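Local coordinates for protein N-(5'-phosphoribosyl)anthranilate isomerase (Jonesia denitrificans, PDB 4WUI) that probably catalyses the isomerisation of N-(5-phospho-beta-D-ribosyl)anthranilate to 1-(2-carboxyphenylamino)-1-deoxy-D-ribulose 5-phosphate, the third step from chorismate to tryptophan, at residues I56-I67 with G78-Y88; E122-P130 with P148-G156. One frame throughout, in Å; residues are numbered along the deposited sequence. Where two conformers were deposited one is given.

In the fold
Contacts 1 and 2 are parallel strand pairs of one eight-stranded (βα)8 barrel, 57-62 with 81-84 in contact 1, 124-128 with 152-155 in contact 2. Strand 103-108 lies between the two pairs, and side chains of both touch its W104. The centres are about 14 Å apart, and the contacts meet inside the barrel where Q83 NE2 packs 3.8 Å from L126 CD1 in the conformer given. As in other TIM barrels, the active site is expected at the strands' C-terminal ends. T65, just past 57-62, hydrogen-bonds citrate, probably from the crystallisation liquor, as does D128, at the end of 124-128, in its given conformer; T65 OG1 and D128 OD1 are 19.6 Å apart, too far for one citrate.

Contact 1 (I56-I67 with G78-Y88); sequences IDTVLVVATTPI and GVSVLQLHGQY
The Y88 ring turns its edge to the 56-67 segment, with T65 O and V62 C lying near its plane, while L84 CD2 sits over the centre of one face, 4.0 Å above it. Its hydroxyl, Y88 OH, donates to T65 O at 2.6 Å, in the carbonyl plane and on a lone pair (C=O...O angle 126°), which ties the turn H85-Y88 to the start of helix 67-77. V62 CG2 lies 3.6 Å from L84 CD2 and also approaches the phenol oxygen; chi1 of -67° places CG1 anti to the carbonyl carbon and leaves CG2 between N and that carbon. The H85 ring has Q87 CD at its edge; H85 ND1 donates to Q87 OE1 at 2.6 Å, in the ring plane, and Q87 NE2 comes near A63 CB. Strands 57-62 and 81-84 belong to a beta-alpha-beta unit of the barrel: V62, L60 and L82 pack outward against helix 67-77, whereas V59, V61, V81 and Q83 face inward, where K7 holds Q83 OE1. Q83 CB rests 3.5 Å from V59 CG1. At the N-terminal end two hydroxyls trade backbone bonds: T58 N donates to S80 OG at 3.0 Å, and S80 N to T58 OG1 at 3.0 Å.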
ATOM      1  N   ILE A  56      -2.509   2.821 -13.492  1.00 10.44           N
ATOM      2  CA  ILE A  56      -2.395   2.301 -12.136  1.00  9.85           C
ATOM      3  C   ILE A  56      -1.121   1.481 -12.012  1.00  9.15           C
ATOM      4  O   ILE A  56      -0.879   0.603 -12.836  1.00 10.84           O
ATOM      5  CB  ILE A  56      -3.626   1.439 -11.757  1.00 10.11           C
ATOM      6  CG1 ILE A  56      -4.890   2.301 -11.739  1.00 11.05           C
ATOM      7  CG2 ILE A  56      -3.432   0.737 -10.416  1.00 10.80           C
ATOM      8  CD1 ILE A  56      -6.163   1.568 -11.337  1.00 12.16           C
ATOM      9  N   ASP A  57      -0.314   1.758 -10.988  1.00  8.45           N
ATOM     10  CA  ASP A  57       0.800   0.901 -10.663  1.00  8.49           C
ATOM     11  C   ASP A  57       0.287  -0.371  -9.986  1.00  8.22           C
ATOM     12  O   ASP A  57      -0.402  -0.301  -8.972  1.00  9.26           O
ATOM     13  CB  ASP A  57       1.748   1.640  -9.686  1.00  8.64           C
ATOM     14  CG  ASP A  57       2.508   2.790 -10.298  1.00  8.91           C
ATOM     15  OD1 ASP A  57       2.810   2.731 -11.494  1.00  9.61           O
ATOM     16  OD2 ASP A  57       2.854   3.737  -9.555  1.00  9.51           O
ATOM     17  N   THR A  58       0.638  -1.521 -10.536  1.00  8.05           N
ATOM     18  CA  THR A  58       0.325  -2.782  -9.892  1.00  8.58           C
ATOM     19  C   THR A  58       1.477  -3.182  -8.971  1.00  7.94           C
ATOM     20  O   THR A  58       2.649  -3.044  -9.315  1.00  8.60           O
ATOM     21  CB  THR A  58       0.053  -3.858 -10.945  1.00  9.30           C
ATOM     22  OG1 THR A  58       1.199  -3.988 -11.787  1.00 10.22           O
ATOM     23  CG2 THR A  58      -1.196  -3.559 -11.753  1.00 10.40           C
ATOM     24  N   VAL A  59       1.121  -3.694  -7.796  1.00  7.59           N
ATOM     25  CA  VAL A  59       2.077  -3.962  -6.749  1.00  7.79           C
ATOM     26  C   VAL A  59       1.881  -5.377  -6.241  1.00  7.90           C
ATOM     27  O   VAL A  59       0.794  -5.735  -5.785  1.00  8.93           O
ATOM     28  CB  VAL A  59       1.907  -2.958  -5.578  1.00  7.86           C
ATOM     29  CG1 VAL A  59       3.003  -3.172  -4.544  1.00  8.11           C
ATOM     30  CG2 VAL A  59       1.880  -1.515  -6.074  1.00  8.08           C
ATOM     31  N   LEU A  60       2.936  -6.185  -6.303  1.00  8.06           N
ATOM     32  CA  LEU A  60       2.963  -7.497  -5.662  1.00  7.82           C
ATOM     33  C   LEU A  60       3.419  -7.291  -4.235  1.00  7.61           C
ATOM     34  O   LEU A  60       4.509  -6.763  -3.998  1.00  8.40           O
ATOM     35  CB  LEU A  60       3.918  -8.441  -6.389  1.00  8.18           C
ATOM     36  CG  LEU A  60       4.136  -9.781  -5.713  1.00  8.89           C
ATOM     37  CD1 LEU A  60       2.833 -10.598  -5.706  1.00  9.67           C
ATOM     38  CD2 LEU A  60       5.222 -10.568  -6.389  1.00  9.23           C
ATOM     39  N   VAL A  61       2.587  -7.716  -3.279  1.00  7.73           N
ATOM     40  CA  VAL A  61       2.871  -7.526  -1.864  1.00  8.77           C
ATOM     41  C   VAL A  61       3.181  -8.872  -1.229  1.00  8.93           C
ATOM     42  O   VAL A  61       2.332  -9.763  -1.238  1.00 10.84           O
ATOM     43  CB  VAL A  61       1.666  -6.854  -1.158  1.00 10.08           C
ATOM     44  CG1 VAL A  61       1.944  -6.653   0.292  1.00 12.20           C
ATOM     45  CG2 VAL A  61       1.288  -5.549  -1.838  1.00 10.63           C
ATOM     46  N   VAL A  62       4.403  -9.042  -0.720  1.00  8.97           N
ATOM     47  CA  VAL A  62       4.834 -10.286  -0.109  1.00  9.22           C
ATOM     48  C   VAL A  62       5.275 -10.068   1.332  1.00  9.53           C
ATOM     49  O   VAL A  62       5.599  -8.953   1.756  1.00 10.37           O
ATOM     50  CB  VAL A  62       5.980 -10.954  -0.916  1.00  9.33           C
ATOM     51  CG1 VAL A  62       5.469 -11.427  -2.260  1.00 10.37           C
ATOM     52  CG2 VAL A  62       7.154  -9.983  -1.101  1.00  9.84           C
ATOM     53  N   ALA A  63       5.302 -11.157   2.083  1.00 10.79           N
ATOM     54  CA  ALA A  63       5.631 -11.126   3.503  1.00 12.18           C
ATOM     55  C   ALA A  63       6.595 -12.228   3.931  1.00 12.08           C
ATOM     56  O   ALA A  63       7.529 -11.970   4.683  1.00 13.44           O
ATOM     57  CB  ALA A  63       4.354 -11.204   4.343  1.00 13.62           C
ATOM     58  N   THR A  64       6.356 -13.462   3.475  1.00 12.26           N
ATOM     59  CA  THR A  64       7.048 -14.649   3.954  1.00 12.75           C
ATOM     60  C   THR A  64       7.698 -15.428   2.810  1.00 12.35           C
ATOM     61  O   THR A  64       8.240 -16.504   3.015  1.00 13.89           O
ATOM     62  CB  THR A  64       6.059 -15.573   4.744  1.00 14.37           C
ATOM     63  OG1 THR A  64       4.906 -15.823   3.953  1.00 15.22           O
ATOM     64  CG2 THR A  64       5.668 -14.913   6.059  1.00 15.63           C
ATOM     65  N   THR A  65       7.623 -14.915   1.597  1.00 11.19           N
ATOM     66  CA  THR A  65       8.160 -15.572   0.411  1.00 11.37           C
ATOM     67  C   THR A  65       9.678 -15.328   0.354  1.00 11.92           C
ATOM     68  O   THR A  65      10.114 -14.192   0.398  1.00 12.17           O
ATOM     69  CB  THR A  65       7.478 -15.019  -0.846  1.00 11.30           C
ATOM     70  OG1 THR A  65       6.053 -15.198  -0.764  1.00 11.50           O
ATOM     71  CG2 THR A  65       8.021 -15.659  -2.105  1.00 11.52           C
ATOM     72  N   PRO A  66      10.507 -16.381   0.233  1.00 12.24           N
ATOM     73  CA  PRO A  66      11.954 -16.157   0.092  1.00 12.45           C
ATOM     74  C   PRO A  66      12.223 -15.135  -1.002  1.00 11.57           C
ATOM     75  O   PRO A  66      11.591 -15.180  -2.056  1.00 11.61           O
ATOM     76  CB  PRO A  66      12.488 -17.533  -0.291  1.00 14.07           C
ATOM     77  CG  PRO A  66      11.505 -18.496   0.343  1.00 14.51           C
ATOM     78  CD  PRO A  66      10.164 -17.820   0.235  1.00 13.35           C
ATOM     79  N   ILE A  67      13.161 -14.222  -0.767  1.00 11.77           N
ATOM     80  CA  ILE A  67      13.296 -13.076  -1.641  1.00 11.55           C
ATOM     81  C   ILE A  67      13.566 -13.433  -3.094  1.00 11.40           C
ATOM     82  O   ILE A  67      13.029 -12.778  -3.979  1.00 11.33           O
ATOM     83  CB  ILE A  67      14.338 -12.055  -1.068  1.00 12.22           C
ATOM     84  CG1 ILE A  67      14.252 -10.699  -1.783  1.00 12.07           C
ATOM     85  CG2 ILE A  67      15.747 -12.606  -1.108  1.00 12.92           C
ATOM     86  CD1 ILE A  67      12.927  -9.996  -1.592  1.00 12.11           C
ATOM     87  N   GLY A  78       4.210  -9.802 -13.946  1.00 12.00           N
ATOM     88  CA  GLY A  78       4.204  -8.577 -14.711  1.00 12.11           C
ATOM     89  C   GLY A  78       3.827  -7.326 -13.923  1.00 10.58           C
ATOM     90  O   GLY A  78       3.506  -6.295 -14.536  1.00 11.66           O
ATOM     91  N   VAL A  79       3.899  -7.372 -12.596  1.00  9.61           N
ATOM     92  CA  VAL A  79       3.593  -6.201 -11.790  1.00  9.11           C
ATOM     93  C   VAL A  79       4.630  -5.081 -12.020  1.00  9.32           C
ATOM     94  O   VAL A  79       5.768  -5.302 -12.436  1.00 10.46           O
ATOM     95  CB  VAL A  79       3.509  -6.521 -10.303  1.00  9.14           C
ATOM     96  CG1 VAL A  79       2.328  -7.447 -10.007  1.00  9.47           C
ATOM     97  CG2 VAL A  79       4.831  -7.069  -9.765  1.00  9.29           C
ATOM     98  N   SER A  80       4.223  -3.869 -11.677  1.00  9.19           N
ATOM     99  CA  SER A  80       5.091  -2.698 -11.725  1.00  9.91           C
ATOM    100  C   SER A  80       6.078  -2.672 -10.552  1.00  8.88           C
ATOM    101  O   SER A  80       7.205  -2.191 -10.702  1.00  9.33           O
ATOM    102  CB  SER A  80       4.235  -1.406 -11.662  1.00 11.57           C
ATOM    103  OG  SER A  80       3.013  -1.408 -12.413  1.00 13.76           O
ATOM    104  N   VAL A  81       5.625  -3.067  -9.371  1.00  8.14           N
ATOM    105  CA  VAL A  81       6.328  -2.829  -8.112  1.00  7.82           C
ATOM    106  C   VAL A  81       6.310  -4.099  -7.255  1.00  7.43           C
ATOM    107  O   VAL A  81       5.296  -4.791  -7.208  1.00  7.87           O
ATOM    108  CB  VAL A  81       5.640  -1.705  -7.309  1.00  8.14           C
ATOM    109  CG1 VAL A  81       6.264  -1.490  -5.953  1.00  9.06           C
ATOM    110  CG2 VAL A  81       5.580  -0.401  -8.082  1.00  9.01           C
ATOM    111  N   LEU A  82       7.426  -4.356  -6.579  1.00  7.78           N
ATOM    112  CA  LEU A  82       7.519  -5.374  -5.532  1.00  7.63           C
ATOM    113  C   LEU A  82       7.555  -4.699  -4.176  1.00  7.36           C
ATOM    114  O   LEU A  82       8.492  -3.942  -3.894  1.00  8.12           O
ATOM    115  CB  LEU A  82       8.773  -6.221  -5.755  1.00  8.01           C
ATOM    116  CG  LEU A  82       9.075  -7.270  -4.682  1.00  9.03           C
ATOM    117  CD1 LEU A  82       7.960  -8.291  -4.545  1.00  9.49           C
ATOM    118  CD2 LEU A  82      10.385  -7.979  -4.992  1.00 10.32           C
ATOM    119  N   GLN A  83       6.543  -4.944  -3.328  1.00  7.41           N
ATOM    120  CA  GLN A  83       6.453  -4.390  -1.997  1.00  7.60           C
ATOM    121  C   GLN A  83       6.758  -5.480  -0.963  1.00  7.94           C
ATOM    122  O   GLN A  83       6.088  -6.521  -0.935  1.00  8.75           O
ATOM    123  CB  GLN A  83       5.060  -3.786  -1.724  1.00  7.79           C
ATOM    124  CG  GLN A  83       4.888  -3.255  -0.334  1.00  8.26           C
ATOM    125  CD  GLN A  83       3.495  -2.755  -0.052  1.00  8.91           C
ATOM    126  OE1 GLN A  83       2.890  -2.076  -0.880  1.00  9.78           O
ATOM    127  NE2 GLN A  83       2.971  -3.084   1.119  1.00 10.07           N
ATOM    128  N   LEU A  84       7.755  -5.224  -0.115  1.00  8.13           N
ATOM    129  CA  LEU A  84       8.236  -6.160   0.879  1.00  8.48           C
ATOM    130  C   LEU A  84       7.737  -5.741   2.254  1.00  9.69           C
ATOM    131  O   LEU A  84       7.986  -4.625   2.716  1.00 11.51           O
ATOM    132  CB  LEU A  84       9.769  -6.150   0.882  1.00  8.76           C
ATOM    133  CG  LEU A  84      10.412  -6.490  -0.444  1.00  9.62           C
ATOM    134  CD1 LEU A  84      11.926  -6.328  -0.363  1.00 10.76           C
ATOM    135  CD2 LEU A  84      10.018  -7.863  -0.918  1.00  9.79           C
ATOM    136  N   HIS A  85       7.060  -6.657   2.935  1.00 10.61           N
ATOM    137  CA  HIS A  85       6.625  -6.378   4.288  1.00 12.11           C
ATOM    138  C   HIS A  85       7.813  -6.338   5.263  1.00 11.90           C
ATOM    139  O   HIS A  85       8.963  -6.637   4.914  1.00 12.03           O
ATOM    140  CB  HIS A  85       5.632  -7.430   4.709  1.00 14.64           C
ATOM    141  CG  HIS A  85       4.658  -6.978   5.749  1.00 18.23           C
ATOM    142  ND1 HIS A  85       4.563  -7.563   6.997  1.00 20.07           N
ATOM    143  CD2 HIS A  85       3.684  -6.035   5.702  1.00 19.70           C
ATOM    144  CE1 HIS A  85       3.585  -6.990   7.681  1.00 20.63           C
ATOM    145  NE2 HIS A  85       3.039  -6.054   6.918  1.00 21.12           N
ATOM    146  N   GLY A  86       7.538  -5.972   6.504  1.00 13.97           N
ATOM    147  CA  GLY A  86       8.591  -5.685   7.462  1.00 16.02           C
ATOM    148  C   GLY A  86       9.406  -6.877   7.944  1.00 17.09           C
ATOM    149  O   GLY A  86      10.472  -6.677   8.549  1.00 19.65           O
ATOM    150  N   GLN A  87       8.958  -8.095   7.656  1.00 17.10           N
ATOM    151  CA  GLN A  87       9.736  -9.282   7.995  1.00 18.45           C
ATOM    152  C   GLN A  87      11.044  -9.348   7.239  1.00 16.49           C
ATOM    153  O   GLN A  87      11.965 -10.002   7.682  1.00 17.57           O
ATOM    154  CB  GLN A  87       8.950 -10.611   7.736  1.00 21.64           C
ATOM    155  CG  GLN A  87       7.725 -10.880   8.590  1.00 24.18           C
ATOM    156  CD  GLN A  87       6.460 -10.401   7.924  1.00 25.90           C
ATOM    157  OE1 GLN A  87       6.452  -9.349   7.270  1.00 26.12           O
ATOM    158  NE2 GLN A  87       5.379 -11.170   8.074  1.00 26.62           N
ATOM    159  N   TYR A  88      11.083  -8.757   6.055  1.00 13.85           N
ATOM    160  CA  TYR A  88      12.272  -8.878   5.245  1.00 12.36           C
ATOM    161  C   TYR A  88      13.432  -8.117   5.876  1.00 12.52           C
ATOM    162  O   TYR A  88      13.290  -6.991   6.378  1.00 13.84           O
ATOM    163  CB  TYR A  88      12.000  -8.369   3.824  1.00 11.61           C
ATOM    164  CG  TYR A  88      11.136  -9.326   3.047  1.00 10.79           C
ATOM    165  CD1 TYR A  88      11.711 -10.430   2.416  1.00 11.24           C
ATOM    166  CD2 TYR A  88       9.762  -9.164   2.965  1.00 10.69           C
ATOM    167  CE1 TYR A  88      10.937 -11.364   1.725  1.00 11.80           C
ATOM    168  CE2 TYR A  88       8.984 -10.082   2.278  1.00 11.43           C
ATOM    169  CZ  TYR A  88       9.566 -11.163   1.658  1.00 11.41           C
ATOM    170  OH  TYR A  88       8.734 -12.057   0.999  1.00 12.43           O
TER

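Contact 2 (E122-P130 with P148-G156); sequences EELLLLDAP and PTGRWLLAG
E123 O is gripped by three donors: R151 NE at 3.1 Å, in the carbonyl plane, R151 NH2 in a weak bond, and a water that donates at 2.8 Å and accepts from the same NH2. E123 CG lies over one face of the guanidinium, 3.7 Å from R151 NH2, and E123 OE2 is bound by W104 and by a salt bridge to R102. From here the parallel strands 124-128 and 152-155 run in register through backbone bonds, ending with A129 N to A155 O at 2.8 Å. On the inward side of these barrel strands both methyls of L124 abut L153, CD1 and CD2 each 3.9 Å from L153 CG, the side chains crossing at about a right angle. With an alanine here both methyls would go, which is likely to open a gap beside L153 and leave W104 with less cover. Outward, chi1 of 70° swings the W152 indole so that P148 CD sits over the centre of one ring face, 3.6 Å above it, while W152 CE3 comes within 4.1 Å of L127 CB. The backbone at G156 packs close to the other segment, its CA 3.6 Å from A129 O. A water donates to both P130 O and G156 O, bridging the two carbonyls. In the given conformer D128 OD1 hydrogen-bonds citrate, probably from the crystallisation liquor, which is consistent with this oxygen accepting from a donor group of a bound molecule.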
ATOM      1  N   GLU A 122      15.317   1.054  -1.777  1.00 10.35           N
ATOM      2  CA  GLU A 122      13.897   1.146  -2.099  1.00 10.04           C
ATOM      3  C   GLU A 122      13.557   2.502  -2.720  1.00  9.64           C
ATOM      4  O   GLU A 122      14.159   3.534  -2.435  1.00 10.64           O
ATOM      5  CB  GLU A 122      13.063   0.900  -0.867  1.00 10.83           C
ATOM      6  CG  GLU A 122      13.066   1.999   0.147  1.00 10.65           C
ATOM      7  CD  GLU A 122      14.244   2.025   1.109  1.00 10.84           C
ATOM      8  OE1 GLU A 122      15.227   1.258   0.999  1.00 11.70           O
ATOM      9  OE2 GLU A 122      14.177   2.877   2.038  1.00 11.65           O
ATOM     10  N   GLU A 123      12.538   2.477  -3.565  1.00  9.43           N
ATOM     11  CA  GLU A 123      11.948   3.640  -4.176  1.00 10.39           C
ATOM     12  C   GLU A 123      11.083   4.447  -3.210  1.00  9.73           C
ATOM     13  O   GLU A 123      10.940   5.663  -3.339  1.00 10.79           O
ATOM     14  CB  GLU A 123      11.025   3.098  -5.311  1.00 12.26           C
ATOM     15  CG  GLU A 123      10.240   4.114  -6.057  1.00 13.24           C
ATOM     16  CD  GLU A 123       9.415   3.409  -7.113  1.00 12.00           C
ATOM     17  OE1 GLU A 123       9.992   3.013  -8.128  1.00 12.71           O
ATOM     18  OE2 GLU A 123       8.189   3.277  -6.961  1.00 12.64           O
ATOM     19  N   LEU A 124      10.446   3.739  -2.287  1.00  9.19           N
ATOM     20  CA  LEU A 124       9.405   4.290  -1.441  1.00  9.49           C
ATOM     21  C   LEU A 124       9.350   3.461  -0.172  1.00  8.78           C
ATOM     22  O   LEU A 124       9.609   2.250  -0.197  1.00  9.09           O
ATOM     23  CB  LEU A 124       8.093   4.241  -2.221  1.00 10.08           C
ATOM     24  CG  LEU A 124       6.818   4.639  -1.476  1.00 10.02           C
ATOM     25  CD1 LEU A 124       5.832   5.261  -2.438  1.00 10.33           C
ATOM     26  CD2 LEU A 124       6.179   3.457  -0.739  1.00  9.43           C
ATOM     27  N   LEU A 125       9.002   4.118   0.925  1.00  9.05           N
ATOM     28  CA  LEU A 125       8.796   3.503   2.220  1.00  9.44           C
ATOM     29  C   LEU A 125       7.311   3.585   2.614  1.00  8.77           C
ATOM     30  O   LEU A 125       6.718   4.663   2.540  1.00  9.43           O
ATOM     31  CB  LEU A 125       9.624   4.276   3.241  1.00 11.82           C
ATOM     32  CG  LEU A 125       9.670   3.816   4.666  1.00 13.90           C
ATOM     33  CD1 LEU A 125      10.224   2.437   4.780  1.00 15.19           C
ATOM     34  CD2 LEU A 125      10.548   4.781   5.456  1.00 16.24           C
ATOM     35  N   LEU A 126       6.730   2.461   3.014  0.66  9.28           N
ATOM     36  CA  LEU A 126       5.370   2.437   3.512  0.66 10.39           C
ATOM     37  C   LEU A 126       5.499   2.322   5.034  0.66 10.25           C
ATOM     38  O   LEU A 126       6.128   1.377   5.538  0.66 11.51           O
ATOM     39  CB  LEU A 126       4.604   1.301   2.855  0.66 12.71           C
ATOM     40  CG  LEU A 126       3.148   1.203   3.271  0.66 14.77           C
ATOM     41  CD1 LEU A 126       2.385   0.501   2.177  0.66 15.26           C
ATOM     42  CD2 LEU A 126       3.028   0.418   4.545  0.66 15.80           C
ATOM     43  N   LEU A 127       4.945   3.305   5.747  0.66  9.66           N
ATOM     44  CA  LEU A 127       5.032   3.378   7.196  0.66  9.79           C
ATOM     45  C   LEU A 127       3.659   3.135   7.793  0.66 10.38           C
ATOM     46  O   LEU A 127       2.735   3.926   7.568  0.66 10.44           O
ATOM     47  CB  LEU A 127       5.542   4.744   7.613  0.66 10.85           C
ATOM     48  CG  LEU A 127       5.740   4.981   9.094  0.66 12.77           C
ATOM     49  CD1 LEU A 127       6.705   3.962   9.658  0.66 13.95           C
ATOM     50  CD2 LEU A 127       6.242   6.432   9.297  0.66 13.53           C
ATOM     51  N   ASP A 128       3.537   2.063   8.569  0.66 12.06           N
ATOM     52  CA  ASP A 128       2.246   1.693   9.163  0.66 14.28           C
ATOM     53  C   ASP A 128       2.226   2.094  10.620  0.66 14.13           C
ATOM     54  O   ASP A 128       3.094   1.688  11.431  0.66 15.31           O
ATOM     55  CB  ASP A 128       2.005   0.191   9.020  0.66 16.76           C
ATOM     56  CG  ASP A 128       0.581  -0.242   9.374  0.66 19.07           C
ATOM     57  OD1 ASP A 128      -0.371   0.471   9.025  0.66 19.07           O
ATOM     58  OD2 ASP A 128       0.414  -1.326   9.967  0.66 21.43           O
ATOM     59  N   ALA A 129       1.206   2.875  10.950  1.00 13.96           N
ATOM     60  CA  ALA A 129       1.002   3.455  12.272  1.00 14.91           C
ATOM     61  C   ALA A 129      -0.395   3.042  12.731  1.00 15.78           C
ATOM     62  O   ALA A 129      -1.305   3.861  12.816  1.00 16.57           O
ATOM     63  CB  ALA A 129       1.096   4.957  12.197  1.00 17.02           C
ATOM     64  N   PRO A 130      -0.606   1.744  12.968  1.00 18.39           N
ATOM     65  CA  PRO A 130      -1.943   1.185  13.223  1.00 21.36           C
ATOM     66  C   PRO A 130      -2.702   1.767  14.408  1.00 24.03           C
ATOM     67  O   PRO A 130      -3.942   1.684  14.382  1.00 25.90           O
ATOM     68  CB  PRO A 130      -1.653  -0.305  13.434  1.00 21.84           C
ATOM     69  CG  PRO A 130      -0.261  -0.375  13.803  1.00 21.22           C
ATOM     70  CD  PRO A 130       0.413   0.681  13.011  1.00 19.58           C
ATOM     71  N   PRO A 148       8.961  10.744   7.038  1.00 14.16           N
ATOM     72  CA  PRO A 148      10.091  10.781   6.088  1.00 14.47           C
ATOM     73  C   PRO A 148      10.100  12.044   5.231  1.00 14.94           C
ATOM     74  O   PRO A 148       9.055  12.573   4.884  1.00 15.62           O
ATOM     75  CB  PRO A 148       9.830   9.558   5.207  1.00 15.73           C
ATOM     76  CG  PRO A 148       9.115   8.611   6.087  1.00 15.48           C
ATOM     77  CD  PRO A 148       8.159   9.517   6.865  1.00 14.81           C
ATOM     78  N   THR A 149      11.296  12.452   4.797  1.00 15.47           N
ATOM     79  CA  THR A 149      11.412  13.540   3.843  1.00 16.03           C
ATOM     80  C   THR A 149      11.254  13.095   2.384  1.00 14.98           C
ATOM     81  O   THR A 149      11.021  13.954   1.513  1.00 16.89           O
ATOM     82  CB  THR A 149      12.754  14.284   3.991  1.00 18.21           C
ATOM     83  OG1 THR A 149      13.826  13.369   3.738  1.00 18.92           O
ATOM     84  CG2 THR A 149      12.899  14.870   5.410  1.00 19.71           C
ATOM     85  N   GLY A 150      11.390  11.794   2.124  1.00 12.04           N
ATOM     86  CA  GLY A 150      11.304  11.260   0.769  1.00 10.39           C
ATOM     87  C   GLY A 150       9.907  10.741   0.411  1.00 10.02           C
ATOM     88  O   GLY A 150       8.886  11.150   0.976  1.00 11.19           O
ATOM     89  N   ARG A 151       9.861   9.817  -0.533  1.00  8.90           N
ATOM     90  CA  ARG A 151       8.607   9.259  -1.038  1.00  8.70           C
ATOM     91  C   ARG A 151       8.119   8.172  -0.084  1.00  8.49           C
ATOM     92  O   ARG A 151       8.815   7.192   0.152  1.00  9.61           O
ATOM     93  CB  ARG A 151       8.840   8.682  -2.442  1.00  9.14           C
ATOM     94  CG  ARG A 151       9.369   9.733  -3.435  1.00 10.21           C
ATOM     95  CD  ARG A 151       9.582   9.227  -4.863  1.00 10.95           C
ATOM     96  NE  ARG A 151      10.658   8.255  -4.928  1.00 11.34           N
ATOM     97  CZ  ARG A 151      11.415   8.041  -5.990  1.00 11.17           C
ATOM     98  NH1 ARG A 151      11.213   8.685  -7.124  1.00 11.91           N
ATOM     99  NH2 ARG A 151      12.397   7.174  -5.880  1.00 12.68           N
ATOM    100  N   TRP A 152       6.929   8.365   0.474  1.00  7.97           N
ATOM    101  CA  TRP A 152       6.407   7.428   1.460  1.00  8.08           C
ATOM    102  C   TRP A 152       4.904   7.359   1.405  1.00  8.25           C
ATOM    103  O   TRP A 152       4.234   8.297   0.980  1.00  9.52           O
ATOM    104  CB  TRP A 152       6.873   7.789   2.889  1.00  8.46           C
ATOM    105  CG  TRP A 152       6.293   9.026   3.494  1.00  8.48           C
ATOM    106  CD1 TRP A 152       6.542  10.318   3.171  1.00  9.24           C
ATOM    107  CD2 TRP A 152       5.370   9.064   4.596  1.00  8.50           C
ATOM    108  NE1 TRP A 152       5.827  11.163   3.967  1.00  9.45           N
ATOM    109  CE2 TRP A 152       5.118  10.416   4.873  1.00  8.85           C
ATOM    110  CE3 TRP A 152       4.752   8.079   5.394  1.00  9.04           C
ATOM    111  CZ2 TRP A 152       4.339  10.823   5.949  1.00  9.85           C
ATOM    112  CZ3 TRP A 152       3.970   8.480   6.435  1.00  9.71           C
ATOM    113  CH2 TRP A 152       3.751   9.833   6.704  1.00 10.27           C
ATOM    114  N   LEU A 153       4.371   6.229   1.864  1.00  7.97           N
ATOM    115  CA  LEU A 153       2.924   6.067   2.064  1.00  7.65           C
ATOM    116  C   LEU A 153       2.636   5.866   3.523  1.00  7.46           C
ATOM    117  O   LEU A 153       3.294   5.070   4.195  1.00  8.67           O
ATOM    118  CB  LEU A 153       2.350   4.874   1.284  1.00  8.43           C
ATOM    119  CG  LEU A 153       2.591   4.859  -0.224  1.00  9.17           C
ATOM    120  CD1 LEU A 153       1.986   3.597  -0.843  1.00 10.78           C
ATOM    121  CD2 LEU A 153       2.083   6.105  -0.920  1.00  9.18           C
ATOM    122  N   LEU A 154       1.614   6.564   4.005  1.00  7.41           N
ATOM    123  CA  LEU A 154       1.070   6.358   5.328  1.00  7.88           C
ATOM    124  C   LEU A 154       0.028   5.249   5.275  1.00  8.16           C
ATOM    125  O   LEU A 154      -0.876   5.275   4.455  1.00  8.45           O
ATOM    126  CB  LEU A 154       0.384   7.653   5.789  1.00  8.81           C
ATOM    127  CG  LEU A 154      -0.363   7.610   7.108  1.00  9.98           C
ATOM    128  CD1 LEU A 154       0.571   7.392   8.280  1.00 10.69           C
ATOM    129  CD2 LEU A 154      -1.215   8.879   7.298  1.00 11.52           C
ATOM    130  N   ALA A 155       0.129   4.324   6.213  1.00  8.95           N
ATOM    131  CA  ALA A 155      -0.897   3.336   6.478  1.00  9.97           C
ATOM    132  C   ALA A 155      -1.179   3.323   7.963  1.00 10.76           C
ATOM    133  O   ALA A 155      -0.358   3.774   8.776  1.00 11.94           O
ATOM    134  CB  ALA A 155      -0.464   1.968   6.014  1.00 10.89           C
ATOM    135  N   GLY A 156      -2.326   2.804   8.356  1.00 11.68           N
ATOM    136  CA  GLY A 156      -2.594   2.540   9.759  1.00 13.16           C
ATOM    137  C   GLY A 156      -4.073   2.545  10.028  1.00 12.69           C
ATOM    138  O   GLY A 156      -4.597   3.441  10.706  1.00 14.11           O
TER
HETATM  139  O   HOH W   1      13.509   6.820  -3.171  1.00 26.88           O
HETATM  140  O   HOH W   2      -5.778   3.266  13.162  1.00 31.56           O